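Local coordinates for protein peroxiredoxin 6 (PDB 2V2G) that probably reduces hydrogen peroxide and organic hydroperoxides to water and alcohols as a thiol-specific peroxidase of the peroxiredoxin family, at residues A[44-49]-A[85-90]; A[50-55]-A[151-156]; A[183-188]-A[196-201]; A[175-180]-A[216-221]; A[8-13]-A[107-112]. The protein carries 1 engineered substitution. All blocks are in the same frame, centred on the assembly; numbering follows the deposited sequence.

Contact 1 of 5, residues A[44-49]-A[85-90]; sequences VSTTEL and KCLSGV. Engineered in segment 44-49: Ser45 (natural residue Cys). With BEZ (benzoic acid), chain E.
Leu87 of helix 74-88 reaches across to helix 43-54 and sets its CD1 methyl against the backbone and methyls of Thr46 and Thr47. The apolar contact rests mainly on that branch: CD1 lies 3.6 Å from CA of Thr47, while the threonine methyls close in, Thr46 CG2 at 3.9 Å and Thr47 CG2 at 3.7 Å from Leu87 CD1. The Thr46 side chain stands nearly perpendicular to that of Leu87; that of Thr47 runs alongside it. Between the two segments the contact is apolar; the polar groups bond within their own segment or to outside partners. A chi1 of 74° folds the Thr47 hydroxyl back over its own helix, where OG1 donates in the carbonyl plane to a lone pair of Val44 O; OG1 also bonds Ala175 N of the second subunit. Ser88 OG donates back to Lys85 O; it also accepts from Val90 N, and this second bond makes an ST turn across Gly89. The ligand sits at the first turn of helix 43-54, just before the threonines: Val44 N donates to benzoic acid O1 at 3.0 Å and Ser45 N to O2 at 2.9 Å. Ser45 is engineered in place of the cysteine predicted to form the sulfenic acid intermediate. Thr46 OG1 bonds Thr42 O just before its own helix and Trp80 NE1 of helix 74-88, while Tyr215 of the second subunit packs on Leu87.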
# COMPACT_ATOMS: atom_id res chain seq x y z
N VAL A 44 16.81 -7.39 -3.88
CA VAL A 44 15.62 -6.49 -4.06
C VAL A 44 15.78 -5.19 -3.28
O VAL A 44 15.49 -4.13 -3.78
CB VAL A 44 14.27 -7.20 -3.73
CG1 VAL A 44 13.08 -6.19 -3.63
CG2 VAL A 44 14.04 -8.33 -4.81
N SER A 45 16.24 -5.33 -2.03
CA SER A 45 16.45 -4.18 -1.15
C SER A 45 17.40 -3.18 -1.81
O SER A 45 17.17 -1.95 -1.72
CB SER A 45 17.01 -4.59 0.18
OG SER A 45 16.06 -5.36 0.92
N THR A 46 18.40 -3.70 -2.48
CA THR A 46 19.39 -2.83 -3.18
C THR A 46 18.71 -2.11 -4.33
O THR A 46 18.86 -0.88 -4.50
CB THR A 46 20.64 -3.60 -3.64
OG1 THR A 46 21.19 -4.34 -2.57
CG2 THR A 46 21.81 -2.65 -4.14
N THR A 47 17.93 -2.84 -5.14
CA THR A 47 17.16 -2.16 -6.21
C THR A 47 16.21 -1.07 -5.68
O THR A 47 16.00 -0.05 -6.33
CB THR A 47 16.35 -3.17 -7.10
OG1 THR A 47 15.21 -3.69 -6.41
CG2 THR A 47 17.27 -4.31 -7.58
N GLU A 48 15.58 -1.31 -4.51
CA GLU A 48 14.64 -0.36 -3.93
C GLU A 48 15.29 0.92 -3.42
O GLU A 48 14.88 2.05 -3.82
CB GLU A 48 13.85 -1.01 -2.81
CG GLU A 48 12.86 -2.00 -3.31
CD GLU A 48 12.04 -2.52 -2.14
OE1 GLU A 48 12.67 -2.81 -1.12
OE2 GLU A 48 10.79 -2.54 -2.22
N LEU A 49 16.31 0.77 -2.59
CA LEU A 49 17.03 1.97 -2.09
C LEU A 49 17.70 2.69 -3.26
O LEU A 49 17.79 3.91 -3.27
CB LEU A 49 17.98 1.63 -0.93
CG LEU A 49 17.28 1.60 0.43
CD1 LEU A 49 16.26 0.51 0.60
CD2 LEU A 49 18.34 1.51 1.55
N LYS A 85 24.41 3.00 -4.03
CA LYS A 85 24.79 4.09 -4.95
C LYS A 85 25.13 3.51 -6.31
O LYS A 85 24.69 4.02 -7.33
CB LYS A 85 26.00 4.84 -4.40
CG LYS A 85 25.75 5.63 -3.15
CD LYS A 85 27.02 6.18 -2.61
CE LYS A 85 26.76 6.90 -1.34
NZ LYS A 85 28.01 7.41 -0.76
N CYS A 86 25.92 2.44 -6.33
CA CYS A 86 26.34 1.83 -7.58
C CYS A 86 25.14 1.46 -8.47
O CYS A 86 25.06 1.83 -9.64
CB CYS A 86 27.15 0.58 -7.24
SG CYS A 86 27.79 -0.27 -8.66
N LEU A 87 24.22 0.71 -7.89
CA LEU A 87 23.08 0.21 -8.57
C LEU A 87 22.17 1.37 -9.01
O LEU A 87 21.48 1.29 -10.03
CB LEU A 87 22.35 -0.78 -7.66
CG LEU A 87 21.80 -2.13 -8.19
CD1 LEU A 87 20.41 -2.30 -7.74
CD2 LEU A 87 21.90 -2.32 -9.71
N SER A 88 22.14 2.45 -8.24
CA SER A 88 21.32 3.61 -8.57
C SER A 88 21.81 4.29 -9.84
O SER A 88 21.00 4.90 -10.54
CB SER A 88 21.29 4.66 -7.45
OG SER A 88 22.46 5.46 -7.45
N GLY A 89 23.11 4.21 -10.11
CA GLY A 89 23.72 4.90 -11.26
C GLY A 89 23.91 6.39 -10.99
O GLY A 89 24.39 7.14 -11.86
N VAL A 90 23.56 6.82 -9.77
CA VAL A 90 23.73 8.20 -9.35
C VAL A 90 24.99 8.35 -8.48
O VAL A 90 25.20 7.62 -7.54
CB VAL A 90 22.52 8.73 -8.55
CG1 VAL A 90 22.75 10.18 -8.20
CG2 VAL A 90 21.23 8.55 -9.34
C BEZ E . 15.93 -9.24 -1.12
O1 BEZ E . 16.15 -9.84 -2.27
O2 BEZ E . 16.06 -7.98 -0.81
C1 BEZ E . 15.50 -10.23 -0.10
C2 BEZ E . 15.67 -9.95 1.24
C3 BEZ E . 15.29 -10.88 2.16
C4 BEZ E . 14.79 -12.12 1.74
C5 BEZ E . 14.58 -12.40 0.38
C6 BEZ E . 14.96 -11.45 -0.56

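Contact 2 of 5, residues A[50-55]-A[151-156]; sequences GRVIQL and RNFSEI
Val52 and Phe153 bring their CA atoms to 7.4 Å, the closest backbone approach between the last turns of helix 43-54 and the start of helix 153-168. The pairing joins two helices of the thioredoxin-like peroxiredoxin fold, and a CH-pi contact is its centre: Val52 CG2 stands 3.6 Å from the centroid of the Phe153 ring and only 9° off the normal. All six carbons of the Phe153 ring lie within 3.7 to 4.1 Å of Val52 CG2. Leu55 adds a second apolar touch at the root of the aromatic side chain, its CD1 being 3.6 Å from Phe153 CB. Arg51 passes Phe153 more loosely, and its guanidinium lies with one face over Leu55 CG while NH1 donates to Gln54 OE1. Phe153 CZ in turn meets a face of the Arg151 guanidinium, whose NE is salt-bridged to Glu48, consistent with a second-shell place, the Phe153 side chain being about 9 Å from that of Ser45. Asn152 is the N-cap of helix 153-168. Its OD1 accepts from Ser154 OG in the carbonyl plane and from Glu155 N, which sits above that plane. A water spans the segments, accepting from Arg51 NE at 3.0 Å and, weakly, from Ser154 N at 3.2 Å.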
# COMPACT_ATOMS: atom_id res chain seq x y z
N GLY A 50 18.15 1.96 -4.27
CA GLY A 50 18.72 2.62 -5.45
C GLY A 50 17.71 3.41 -6.25
O GLY A 50 17.98 4.51 -6.75
N ARG A 51 16.50 2.86 -6.38
CA ARG A 51 15.39 3.58 -6.96
C ARG A 51 15.07 4.87 -6.22
O ARG A 51 14.73 5.88 -6.84
CB ARG A 51 14.17 2.68 -7.11
CG ARG A 51 13.03 3.32 -7.83
CD ARG A 51 13.39 3.88 -9.20
NE ARG A 51 12.24 4.35 -9.98
CZ ARG A 51 12.34 5.25 -10.94
NH1 ARG A 51 13.50 5.77 -11.22
NH2 ARG A 51 11.24 5.63 -11.58
N VAL A 52 15.05 4.80 -4.88
CA VAL A 52 14.80 5.99 -4.09
C VAL A 52 15.86 7.08 -4.36
O VAL A 52 15.49 8.25 -4.55
CB VAL A 52 14.61 5.66 -2.60
CG1 VAL A 52 14.38 6.94 -1.80
CG2 VAL A 52 13.39 4.73 -2.45
N ILE A 53 17.13 6.71 -4.44
CA ILE A 53 18.18 7.68 -4.87
C ILE A 53 17.80 8.30 -6.24
O ILE A 53 17.83 9.52 -6.41
CB ILE A 53 19.63 7.07 -4.91
CG1 ILE A 53 20.00 6.55 -3.50
CG2 ILE A 53 20.65 8.11 -5.60
CD1 ILE A 53 21.34 5.94 -3.46
N GLN A 54 17.40 7.45 -7.21
CA GLN A 54 17.01 7.96 -8.51
C GLN A 54 15.88 8.99 -8.45
O GLN A 54 15.86 9.92 -9.27
CB GLN A 54 16.66 6.86 -9.51
CG GLN A 54 17.78 5.92 -9.86
CD GLN A 54 17.32 4.73 -10.70
OE1 GLN A 54 16.11 4.55 -10.96
NE2 GLN A 54 18.28 3.92 -11.13
N LEU A 55 14.97 8.79 -7.49
CA LEU A 55 13.81 9.65 -7.31
C LEU A 55 14.03 10.78 -6.25
O LEU A 55 13.05 11.46 -5.89
CB LEU A 55 12.60 8.78 -6.90
CG LEU A 55 12.09 7.84 -7.98
CD1 LEU A 55 11.02 6.86 -7.39
CD2 LEU A 55 11.49 8.69 -9.11
N ARG A 151 8.68 -2.82 -3.92
CA ARG A 151 7.70 -1.79 -3.99
C ARG A 151 7.70 -1.01 -5.33
O ARG A 151 8.56 -1.21 -6.17
CB ARG A 151 7.92 -0.82 -2.83
CG ARG A 151 7.52 -1.44 -1.51
CD ARG A 151 8.13 -0.78 -0.36
NE ARG A 151 9.53 -1.11 -0.22
CZ ARG A 151 10.28 -0.87 0.86
NH1 ARG A 151 9.77 -0.28 1.97
NH2 ARG A 151 11.48 -1.32 0.88
N ASN A 152 6.63 -0.24 -5.51
CA ASN A 152 6.43 0.69 -6.64
C ASN A 152 6.47 2.10 -6.05
O ASN A 152 5.49 2.60 -5.50
CB ASN A 152 5.09 0.35 -7.33
CG ASN A 152 4.68 1.33 -8.39
OD1 ASN A 152 5.36 2.33 -8.60
ND2 ASN A 152 3.58 1.06 -9.06
N PHE A 153 7.62 2.76 -6.23
CA PHE A 153 7.84 4.08 -5.64
C PHE A 153 7.15 5.19 -6.48
O PHE A 153 6.91 6.27 -5.96
CB PHE A 153 9.36 4.33 -5.37
CG PHE A 153 9.86 3.65 -4.12
CD1 PHE A 153 9.59 4.16 -2.84
CD2 PHE A 153 10.50 2.42 -4.22
CE1 PHE A 153 10.00 3.46 -1.65
CE2 PHE A 153 10.91 1.74 -3.08
CZ PHE A 153 10.66 2.27 -1.79
N SER A 154 6.79 4.91 -7.72
CA SER A 154 5.93 5.86 -8.48
C SER A 154 4.53 5.96 -7.86
O SER A 154 3.94 7.03 -7.83
CB SER A 154 5.89 5.57 -9.95
OG SER A 154 5.13 4.43 -10.26
N GLU A 155 3.99 4.84 -7.39
CA GLU A 155 2.70 4.87 -6.66
C GLU A 155 2.82 5.68 -5.36
O GLU A 155 1.93 6.40 -4.98
CB GLU A 155 2.21 3.44 -6.34
CG GLU A 155 0.97 3.42 -5.45
CD GLU A 155 -0.27 4.02 -6.04
OE1 GLU A 155 -0.27 4.33 -7.29
OE2 GLU A 155 -1.32 4.05 -5.32
N ILE A 156 3.97 5.57 -4.69
CA ILE A 156 4.23 6.35 -3.48
C ILE A 156 4.22 7.86 -3.82
O ILE A 156 3.56 8.63 -3.12
CB ILE A 156 5.57 5.91 -2.80
CG1 ILE A 156 5.36 4.48 -2.26
CG2 ILE A 156 5.88 6.83 -1.60
CD1 ILE A 156 6.63 3.74 -1.98
O HOH W 1 9.29 3.98 -9.52

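Contact 3 of 5, residues A[183-188]-A[196-201]; sequences CMVVPG and TLFPNM
Val185, on strand 183-185, points its side chain toward the far segment, where CG2 meets both Phe198 and Met201, and CG1 the Phe198 ring. The Val185 and Phe198 side chains run antiparallel alongside one another: Val185 CG2 lies over one face of the Phe198 ring, 4.0 Å from the centroid and 22° off the normal, displaced toward CD2. The second methyl follows the same rim, with Val185 CG1 3.7 Å from Phe198 CE2. Leu197 CG covers the opposite face, so the ring is held between the end of helix 191-197 and the strand. Met201 lies nearly perpendicular to Val185 and brings its sulfur SD to 3.6 Å from Val185 CG2. Its chain runs straight out from the backbone, CG anti to the backbone N at chi1 -177°, before bending at chi3. The type I turn from Phe198 to Met201, closed by Met201 N to Phe198 O, places both residues to meet the same valine methyl. Were Phe198 cut back to alanine, Val185 CG2 would probably lose its aromatic face and a gap would open beside Thr216 and Val171, which also pack on the ring. The contact ties the exit of helix 191-197 to the antiparallel sheet of the C-terminal domain. Its chemistry, carbon and sulfur against carbon, implies cohesion by burial and close fit.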
# COMPACT_ATOMS: atom_id res chain seq x y z
N CYS A 183 -10.72 15.72 -10.17
CA CYS A 183 -10.92 15.22 -8.83
C CYS A 183 -12.42 15.12 -8.53
O CYS A 183 -13.26 15.64 -9.32
CB CYS A 183 -10.24 16.18 -7.84
SG CYS A 183 -8.48 16.26 -8.07
N MET A 184 -12.76 14.53 -7.39
CA MET A 184 -14.11 14.53 -6.92
C MET A 184 -14.31 15.55 -5.85
O MET A 184 -13.47 15.72 -4.98
CB MET A 184 -14.51 13.14 -6.38
CG MET A 184 -14.08 12.00 -7.21
SD MET A 184 -14.56 12.03 -8.93
CE MET A 184 -16.25 12.22 -8.77
N VAL A 185 -15.44 16.25 -5.90
CA VAL A 185 -15.83 17.18 -4.83
C VAL A 185 -16.32 16.30 -3.65
O VAL A 185 -17.12 15.39 -3.85
CB VAL A 185 -16.94 18.11 -5.26
CG1 VAL A 185 -17.35 19.03 -4.11
CG2 VAL A 185 -16.43 18.98 -6.43
N VAL A 186 -15.83 16.58 -2.46
CA VAL A 186 -16.16 15.75 -1.29
C VAL A 186 -17.64 15.94 -0.94
O VAL A 186 -18.19 17.03 -1.14
CB VAL A 186 -15.19 16.02 -0.11
CG1 VAL A 186 -13.74 15.67 -0.50
CG2 VAL A 186 -15.38 17.49 0.39
N PRO A 187 -18.31 14.90 -0.39
CA PRO A 187 -19.74 15.01 -0.05
C PRO A 187 -20.11 16.21 0.85
O PRO A 187 -21.22 16.78 0.69
CB PRO A 187 -20.00 13.70 0.71
CG PRO A 187 -19.00 12.77 0.17
CD PRO A 187 -17.79 13.54 -0.09
N GLY A 188 -19.21 16.61 1.75
CA GLY A 188 -19.48 17.68 2.70
C GLY A 188 -19.70 19.09 2.13
O GLY A 188 -20.19 19.99 2.84
N THR A 196 -19.40 28.73 -5.78
CA THR A 196 -18.26 29.61 -5.72
C THR A 196 -16.95 28.82 -5.86
O THR A 196 -16.09 29.14 -6.68
CB THR A 196 -18.27 30.42 -4.41
OG1 THR A 196 -19.63 30.56 -3.95
CG2 THR A 196 -17.64 31.80 -4.63
N LEU A 197 -16.83 27.77 -5.05
CA LEU A 197 -15.61 26.98 -4.95
C LEU A 197 -15.30 26.19 -6.23
O LEU A 197 -14.14 26.08 -6.63
CB LEU A 197 -15.74 26.04 -3.75
CG LEU A 197 -14.49 25.62 -2.98
CD1 LEU A 197 -13.80 26.83 -2.45
CD2 LEU A 197 -14.88 24.67 -1.82
N PHE A 198 -16.33 25.64 -6.86
CA PHE A 198 -16.18 24.75 -8.01
C PHE A 198 -17.23 25.12 -9.05
O PHE A 198 -18.19 24.39 -9.29
CB PHE A 198 -16.38 23.29 -7.57
CG PHE A 198 -15.48 22.84 -6.46
CD1 PHE A 198 -14.11 22.75 -6.65
CD2 PHE A 198 -16.00 22.46 -5.23
CE1 PHE A 198 -13.27 22.33 -5.62
CE2 PHE A 198 -15.15 22.06 -4.19
CZ PHE A 198 -13.78 21.99 -4.39
N PRO A 199 -17.04 26.27 -9.70
CA PRO A 199 -18.05 26.78 -10.63
C PRO A 199 -18.22 25.93 -11.91
O PRO A 199 -19.25 26.00 -12.57
CB PRO A 199 -17.54 28.19 -10.94
CG PRO A 199 -16.08 28.14 -10.69
CD PRO A 199 -15.87 27.14 -9.58
N ASN A 200 -17.21 25.13 -12.24
CA ASN A 200 -17.31 24.19 -13.36
C ASN A 200 -17.65 22.76 -12.94
O ASN A 200 -17.52 21.84 -13.74
CB ASN A 200 -16.00 24.18 -14.15
CG ASN A 200 -15.77 25.48 -14.89
OD1 ASN A 200 -16.62 25.92 -15.65
ND2 ASN A 200 -14.65 26.11 -14.62
N MET A 201 -18.07 22.54 -11.69
CA MET A 201 -18.36 21.21 -11.21
C MET A 201 -19.42 20.55 -12.10
O MET A 201 -20.36 21.20 -12.52
CB MET A 201 -18.85 21.28 -9.74
CG MET A 201 -19.14 19.96 -9.05
SD MET A 201 -19.70 20.29 -7.36
CE MET A 201 -21.37 20.96 -7.60

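Contact 4 of 5, residues A[175-180]-A[216-221]; sequences ADWQPG and TPQPKS
Gln218 extends across to the loop that holds Trp177 and Gly180, joining two irregular segments beside the antiparallel sheet of the C-terminal domain. From CB the side chain runs out extended, with CG anti to the backbone N (chi1 172°), so that CB and CG serve as the arm and the amide does the touching. CD comes in at the rim of the Trp177 indole, in the plane of the ring and 3.8 Å from CZ2. At the tip, OE1 accepts from Gly180 N at 2.7 Å; the N-H...O angle of 160° makes the bond fairly straight, although the donor stands above the amide plane and not on a lone pair. The same oxygen lies 3.2 Å from Trp177 CZ2, near the plane of the ring and at its edge. NE2 passes more distantly, 4.0 Å from CZ2 of Trp177. The indole and amide planes are turned 38° apart. With leucine here, Gly180 N is likely to lose its side-chain acceptor, leaving the loop less firmly tied to the segment 216-221. Pro179 N covers one face of the indole, and Ser162 of helix 153-168 and Cys183 of strand 183-185 also pack on Trp177. A second link runs through solvent and uses backbone atoms at both ends: one water donates to Gly180 O at 2.8 Å and accepts from Gln218 N at 2.9 Å.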
# COMPACT_ATOMS: atom_id res chain seq x y z
N ALA A 175 -10.23 6.71 -8.32
CA ALA A 175 -9.44 5.53 -8.66
C ALA A 175 -8.46 5.93 -9.77
O ALA A 175 -8.86 6.52 -10.75
CB ALA A 175 -10.35 4.40 -9.18
N ASP A 176 -7.20 5.53 -9.62
CA ASP A 176 -6.21 5.70 -10.68
C ASP A 176 -5.91 7.14 -11.09
O ASP A 176 -5.30 7.39 -12.15
CB ASP A 176 -6.62 4.88 -11.90
CG ASP A 176 -6.71 3.40 -11.59
OD1 ASP A 176 -5.82 2.81 -10.96
OD2 ASP A 176 -7.75 2.86 -11.93
N TRP A 177 -6.29 8.09 -10.25
CA TRP A 177 -5.98 9.51 -10.53
C TRP A 177 -4.51 9.76 -10.70
O TRP A 177 -3.68 9.25 -9.95
CB TRP A 177 -6.52 10.34 -9.40
CG TRP A 177 -6.13 11.80 -9.38
CD1 TRP A 177 -6.81 12.86 -9.91
CD2 TRP A 177 -5.00 12.35 -8.69
NE1 TRP A 177 -6.16 14.03 -9.61
CE2 TRP A 177 -5.05 13.74 -8.86
CE3 TRP A 177 -3.95 11.79 -7.91
CZ2 TRP A 177 -4.09 14.59 -8.29
CZ3 TRP A 177 -3.04 12.61 -7.35
CH2 TRP A 177 -3.10 14.00 -7.56
N GLN A 178 -4.18 10.60 -11.69
CA GLN A 178 -2.84 11.17 -11.82
C GLN A 178 -2.91 12.68 -11.69
O GLN A 178 -3.93 13.30 -12.08
CB GLN A 178 -2.21 10.82 -13.16
CG GLN A 178 -1.97 9.31 -13.41
CD GLN A 178 -0.83 8.75 -12.56
OE1 GLN A 178 -0.82 7.56 -12.27
NE2 GLN A 178 0.11 9.60 -12.14
N PRO A 179 -1.84 13.29 -11.12
CA PRO A 179 -1.84 14.73 -11.01
C PRO A 179 -2.23 15.42 -12.33
O PRO A 179 -1.74 15.08 -13.44
CB PRO A 179 -0.38 15.05 -10.63
CG PRO A 179 0.10 13.88 -9.92
CD PRO A 179 -0.64 12.68 -10.50
N GLY A 180 -3.15 16.39 -12.22
CA GLY A 180 -3.67 17.12 -13.34
C GLY A 180 -5.03 16.61 -13.80
O GLY A 180 -5.77 17.34 -14.44
N THR A 216 -14.71 17.80 -10.54
CA THR A 216 -14.22 19.15 -10.82
C THR A 216 -12.76 19.10 -11.37
O THR A 216 -12.01 18.20 -11.00
CB THR A 216 -14.29 20.03 -9.52
OG1 THR A 216 -14.01 21.41 -9.86
CG2 THR A 216 -13.32 19.50 -8.40
N PRO A 217 -12.35 20.05 -12.22
CA PRO A 217 -10.91 20.10 -12.52
C PRO A 217 -10.06 20.17 -11.24
O PRO A 217 -10.50 20.73 -10.22
CB PRO A 217 -10.74 21.40 -13.30
CG PRO A 217 -12.08 21.70 -13.87
CD PRO A 217 -13.10 21.12 -12.88
N GLN A 218 -8.85 19.62 -11.27
CA GLN A 218 -8.02 19.67 -10.12
C GLN A 218 -7.75 21.13 -9.74
O GLN A 218 -7.30 21.93 -10.59
CB GLN A 218 -6.72 18.93 -10.36
CG GLN A 218 -5.71 19.11 -9.24
CD GLN A 218 -4.50 18.21 -9.40
OE1 GLN A 218 -4.59 17.16 -10.07
NE2 GLN A 218 -3.43 18.52 -8.69
N PRO A 219 -8.06 21.50 -8.48
CA PRO A 219 -7.74 22.89 -8.06
C PRO A 219 -6.25 23.16 -8.02
O PRO A 219 -5.47 22.27 -7.66
CB PRO A 219 -8.34 22.99 -6.65
CG PRO A 219 -9.01 21.76 -6.37
CD PRO A 219 -8.76 20.73 -7.44
N LYS A 220 -5.85 24.37 -8.37
CA LYS A 220 -4.49 24.84 -8.05
C LYS A 220 -4.28 24.83 -6.51
O LYS A 220 -5.17 25.22 -5.78
CB LYS A 220 -4.27 26.25 -8.60
CG LYS A 220 -3.08 26.96 -7.94
CD LYS A 220 -2.33 27.95 -8.83
CE LYS A 220 -1.20 28.64 -8.02
NZ LYS A 220 -0.58 27.73 -6.96
N SER A 221 -3.08 24.43 -6.04
CA SER A 221 -2.83 24.24 -4.60
C SER A 221 -1.42 24.70 -4.19
O SER A 221 -0.56 24.87 -5.07
CB SER A 221 -3.03 22.75 -4.21
OG SER A 221 -2.10 21.89 -4.88
O HOH W 2 -8.08 18.74 -13.90

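Contact 5 of 5, residues A[8-13]-A[107-112]; sequences VFPNFE and AVKLGM
A hydrophobic cluster at one side of the thioredoxin-like domain, between the loop before strand 13-16 and the end of helix 105-109, is built on Leu110 with Phe9 and Pro10. The two CD methyls of Leu110 share the work. CD1 touches Phe9 at CZ, 3.5 Å away, coming at the ring obliquely, and CD2 lies 3.7 Å from Phe9 CZ and 3.8 Å from Pro10 CG. Leu110 lies nearly perpendicular to Phe9 and meets Pro10 at a slant, so the leucine touches both neighbouring residues of the loop at once. Pro10 CD also rests on a face of the Phe9 ring, 3.5 Å above its plane. Further inward, Phe131 packs against both Phe9 and Leu110, as does Leu34 of strand 31-36, which carries the cluster into the central sheet. The helix ends in a Schellman motif at Gly111, whose positive phi of 63° turns the chain away: Gly111 N bonds to Val108 O, and Met112 N to Ala107 O. Lys109, on the exposed border, runs antiparallel to the Pro10 side chain and lays the end of its own chain along it, with CE 3.7 Å and the amino nitrogen NZ 3.6 Å from Pro10 CB.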
# COMPACT_ATOMS: atom_id res chain seq x y z
N VAL A 8 -0.57 9.67 16.00
CA VAL A 8 0.75 10.33 16.08
C VAL A 8 1.86 9.28 16.01
O VAL A 8 1.87 8.28 16.78
CB VAL A 8 0.86 11.23 17.32
CG1 VAL A 8 2.29 11.83 17.41
CG2 VAL A 8 -0.19 12.35 17.19
N PHE A 9 2.76 9.45 15.03
CA PHE A 9 3.85 8.53 14.86
C PHE A 9 4.74 8.55 16.10
O PHE A 9 4.97 9.60 16.69
CB PHE A 9 4.64 8.85 13.59
CG PHE A 9 5.17 7.60 12.91
CD1 PHE A 9 4.35 6.84 12.12
CD2 PHE A 9 6.50 7.23 13.08
CE1 PHE A 9 4.82 5.66 11.54
CE2 PHE A 9 6.99 6.06 12.48
CZ PHE A 9 6.16 5.30 11.72
N PRO A 10 5.21 7.40 16.57
CA PRO A 10 6.11 7.44 17.74
C PRO A 10 7.33 8.37 17.57
O PRO A 10 8.00 8.39 16.51
CB PRO A 10 6.53 5.96 17.95
CG PRO A 10 6.04 5.27 16.77
CD PRO A 10 4.96 6.03 16.09
N ASN A 11 7.60 9.13 18.64
CA ASN A 11 8.74 10.05 18.70
C ASN A 11 9.95 9.27 19.22
O ASN A 11 10.50 9.46 20.33
CB ASN A 11 8.44 11.25 19.56
CG ASN A 11 9.46 12.34 19.39
OD1 ASN A 11 10.32 12.29 18.50
ND2 ASN A 11 9.35 13.33 20.25
N PHE A 12 10.36 8.35 18.36
CA PHE A 12 11.37 7.38 18.74
C PHE A 12 12.79 7.95 18.69
O PHE A 12 13.04 8.93 17.94
CB PHE A 12 11.26 6.09 17.90
CG PHE A 12 11.50 6.26 16.43
CD1 PHE A 12 12.78 6.31 15.93
CD2 PHE A 12 10.43 6.38 15.54
CE1 PHE A 12 13.02 6.44 14.57
CE2 PHE A 12 10.67 6.54 14.17
CZ PHE A 12 11.96 6.57 13.67
N GLU A 13 13.68 7.34 19.49
CA GLU A 13 15.12 7.61 19.51
C GLU A 13 15.77 6.39 18.85
O GLU A 13 15.53 5.25 19.30
CB GLU A 13 15.63 7.83 20.96
CG GLU A 13 14.82 8.91 21.61
CD GLU A 13 15.31 9.39 22.95
OE1 GLU A 13 16.54 9.30 23.23
OE2 GLU A 13 14.44 9.90 23.73
N ALA A 107 10.52 -2.45 14.79
CA ALA A 107 9.90 -3.49 13.93
C ALA A 107 8.62 -3.95 14.61
O ALA A 107 7.58 -4.10 13.96
CB ALA A 107 10.87 -4.70 13.78
N VAL A 108 8.66 -4.18 15.90
CA VAL A 108 7.50 -4.60 16.65
C VAL A 108 6.49 -3.46 16.83
O VAL A 108 5.31 -3.63 16.56
CB VAL A 108 7.91 -5.19 18.00
CG1 VAL A 108 6.69 -5.43 18.91
CG2 VAL A 108 8.73 -6.49 17.74
N LYS A 109 6.95 -2.30 17.30
CA LYS A 109 6.04 -1.18 17.54
C LYS A 109 5.18 -0.82 16.31
O LYS A 109 3.97 -0.54 16.42
CB LYS A 109 6.86 0.06 18.01
CG LYS A 109 6.07 1.28 18.45
CD LYS A 109 6.71 1.97 19.69
CE LYS A 109 5.77 3.11 20.23
NZ LYS A 109 6.47 4.23 21.05
N LEU A 110 5.81 -0.84 15.13
CA LEU A 110 5.20 -0.38 13.89
C LEU A 110 4.48 -1.51 13.15
O LEU A 110 3.93 -1.30 12.03
CB LEU A 110 6.26 0.34 13.01
CG LEU A 110 6.99 1.58 13.55
CD1 LEU A 110 7.83 2.27 12.50
CD2 LEU A 110 5.96 2.55 14.12
N GLY A 111 4.45 -2.70 13.76
CA GLY A 111 3.71 -3.79 13.15
C GLY A 111 4.29 -4.19 11.80
O GLY A 111 3.55 -4.65 10.93
N MET A 112 5.63 -4.11 11.69
CA MET A 112 6.31 -4.34 10.42
C MET A 112 7.28 -5.55 10.36
O MET A 112 8.20 -5.54 9.53
CB MET A 112 6.96 -3.09 9.92
CG MET A 112 8.06 -2.62 10.83
SD MET A 112 8.90 -1.18 10.10
CE MET A 112 9.90 -0.74 11.51

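Overall arrangement
Contacts 1 and 2 share helix 43-54, lie with centres 10 Å apart and are joined directly by the salt bridge Glu48 OE2 to Arg151 NE, 2.8 Å long. Contact 1 holds the benzoic acid and the engineered Ser45. Contacts 3 and 4, centres 12 Å apart, form a second group in the C-terminal part, with contact 3 nested in the loop closed by contact 4. Within the chain the centres of contacts 1 and 4 are 31 Å apart, yet Thr47 OG1 of contact 1 bonds Ala175 N in contact 4 of the second subunit. Contact 3 borders the benzoic acid pocket of the second subunit through Pro187. Contact 5, 26 Å from contact 1 between centres, encloses it along the chain.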